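Local coordinates for protein TetR family transcriptional regulator (Streptomyces coelicolor, PDB 6SRN) that binds a furan-carboxylic acid hormone and probably acts as a TetR-family DNA-binding transcriptional regulator controlling antibiotic production, at residues A166-P170 against A171-R175. Sequence-based numbering, arbitrary orientation.
Sequences AGVDP and AAAAR
Asp-169 caps the start of the helix that follows it, its OD2 accepting from Ala-172 N (3.0 Å) as an N-cap. With CG anti to the backbone N and beside the carbonyl carbon (chi1 -180°), the carboxylate is turned forward to the first amides of the helix; Ala-172 N meets OD2 on its anti side, 27° out of the carboxylate plane. The main-chain O of Asp-169 meanwhile takes Ala-173 N at 2.9 Å, so side chain and backbone of one residue serve successive amides of the first turn. Water extends the cap: one molecule donates to OD1 and accepts from Ala-171 N, while another joins OD2 to Arg-175 NH2. Ala-171 O lies 3.6 Å above the plane of the Arg-175 guanidinium, over its centre, and this second water sits at the group's in-plane edge. The arginine's charge and the helix amides would both tend to stabilise a negative carboxylate. Val-168 CG1 meets Ala-173 CB at 4.1 Å, pairing the residue before the N-cap with the fourth after it as a hydrophobic staple, and both side chains rest on Leu-212 of helix 197-212. Pro-170, the first residue of helix 170-192, packs against helix 145-161, whereas Arg-175 forms a salt bridge with Glu-203 of the second subunit.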
ATOM      1  N   ALA A 166       3.209   8.979  26.389  1.00 20.91           N
ATOM      2  CA  ALA A 166       1.937   8.989  27.088  1.00 21.31           C
ATOM      3  C   ALA A 166       0.809   9.225  26.125  1.00 18.58           C
ATOM      4  O   ALA A 166       0.859  10.120  25.261  1.00 17.37           O
ATOM      5  CB  ALA A 166       1.918  10.051  28.180  1.00 21.88           C
ATOM      6  N   GLY A 167      -0.209   8.384  26.269  1.00 18.85           N
ATOM      7  CA  GLY A 167      -1.410   8.498  25.483  1.00 18.11           C
ATOM      8  C   GLY A 167      -1.400   7.661  24.221  1.00 16.52           C
ATOM      9  O   GLY A 167      -2.451   7.478  23.609  1.00 16.24           O
ATOM     10  N   VAL A 168      -0.220   7.172  23.806  1.00 15.20           N
ATOM     11  CA  VAL A 168      -0.152   6.319  22.627  1.00 14.83           C
ATOM     12  C   VAL A 168      -0.743   4.946  22.932  1.00 14.41           C
ATOM     13  O   VAL A 168      -0.353   4.293  23.896  1.00 14.75           O
ATOM     14  CB  VAL A 168       1.299   6.225  22.110  1.00 14.29           C
ATOM     15  CG1 VAL A 168       1.397   5.251  20.942  1.00 14.81           C
ATOM     16  CG2 VAL A 168       1.776   7.615  21.693  1.00 15.37           C
ATOM     17  N   ASP A 169      -1.732   4.537  22.163  1.00 12.55           N
ATOM     18  CA  ASP A 169      -2.351   3.232  22.332  1.00 12.25           C
ATOM     19  C   ASP A 169      -1.539   2.196  21.581  1.00 10.88           C
ATOM     20  O   ASP A 169      -1.322   2.343  20.352  1.00 10.49           O
ATOM     21  CB  ASP A 169      -3.760   3.224  21.784  1.00 14.36           C
ATOM     22  CG  ASP A 169      -4.400   1.882  21.960  1.00 16.00           C
ATOM     23  OD1 ASP A 169      -4.634   1.481  23.130  1.00 22.22           O
ATOM     24  OD2 ASP A 169      -4.645   1.214  20.967  1.00 21.68           O
ATOM     25  N   PRO A 170      -1.086   1.127  22.254  1.00  9.59           N
ATOM     26  CA  PRO A 170      -0.316   0.078  21.561  1.00  9.12           C
ATOM     27  C   PRO A 170      -0.993  -0.534  20.325  1.00  8.86           C
ATOM     28  O   PRO A 170      -0.282  -0.793  19.322  1.00  8.00           O
ATOM     29  CB  PRO A 170      -0.095  -0.990  22.629  1.00  9.64           C
ATOM     30  CG  PRO A 170      -0.203  -0.251  23.875  1.00  9.94           C
ATOM     31  CD  PRO A 170      -1.133   0.889  23.706  1.00  9.69           C
ATOM     32  N   ALA A 171      -2.314  -0.786  20.374  1.00  8.81           N
ATOM     33  CA  ALA A 171      -3.004  -1.410  19.243  1.00  8.37           C
ATOM     34  C   ALA A 171      -2.997  -0.431  18.072  1.00  7.86           C
ATOM     35  O   ALA A 171      -2.770  -0.807  16.914  1.00  8.04           O
ATOM     36  CB  ALA A 171      -4.421  -1.757  19.629  1.00  8.33           C
ATOM     37  N   ALA A 172      -3.189   0.845  18.371  1.00  7.26           N
ATOM     38  CA  ALA A 172      -3.160   1.857  17.336  1.00  6.86           C
ATOM     39  C   ALA A 172      -1.784   2.019  16.733  1.00  6.55           C
ATOM     40  O   ALA A 172      -1.663   2.166  15.529  1.00  6.60           O
ATOM     41  CB  ALA A 172      -3.647   3.157  17.883  1.00  6.82           C
ATOM     42  N   ALA A 173      -0.758   1.981  17.556  1.00  6.09           N
ATOM     43  CA  ALA A 173       0.621   2.052  17.095  1.00  5.95           C
ATOM     44  C   ALA A 173       0.969   0.863  16.206  1.00  5.88           C
ATOM     45  O   ALA A 173       1.650   1.041  15.195  1.00  5.94           O
ATOM     46  CB  ALA A 173       1.564   2.149  18.268  1.00  6.33           C
ATOM     47  N   ALA A 174       0.484  -0.316  16.543  1.00  5.77           N
ATOM     48  CA  ALA A 174       0.764  -1.501  15.767  1.00  5.54           C
ATOM     49  C   ALA A 174       0.092  -1.318  14.401  1.00  5.57           C
ATOM     50  O   ALA A 174       0.695  -1.582  13.379  1.00  5.82           O
ATOM     51  CB  ALA A 174       0.225  -2.741  16.454  1.00  5.74           C
ATOM     52  N   ARG A 175      -1.186  -0.956  14.381  1.00  5.71           N
ATOM     53  CA  ARG A 175      -1.838  -0.715  13.099  1.00  6.28           C
ATOM     54  C   ARG A 175      -1.134   0.318  12.244  1.00  6.69           C
ATOM     55  O   ARG A 175      -0.959   0.131  11.033  1.00  6.78           O
ATOM     56  CB  ARG A 175      -3.283  -0.275  13.288  1.00  6.70           C
ATOM     57  CG  ARG A 175      -4.235  -1.359  13.760  1.00  7.18           C
ATOM     58  CD  ARG A 175      -5.651  -0.837  13.833  1.00  7.39           C
ATOM     59  NE  ARG A 175      -5.901   0.219  14.814  1.00  7.23           N
ATOM     60  CZ  ARG A 175      -6.341   0.013  16.059  1.00  7.55           C
ATOM     61  NH1 ARG A 175      -6.478  -1.222  16.547  1.00  8.00           N
ATOM     62  NH2 ARG A 175      -6.572   1.046  16.813  1.00  7.49           N
TER
HETATM   63  O   HOH W   1      -7.009   1.267  19.691  1.00 32.49           O
HETATM   64  O   HOH W   2      -3.885  -1.128  23.040  1.00 38.48           O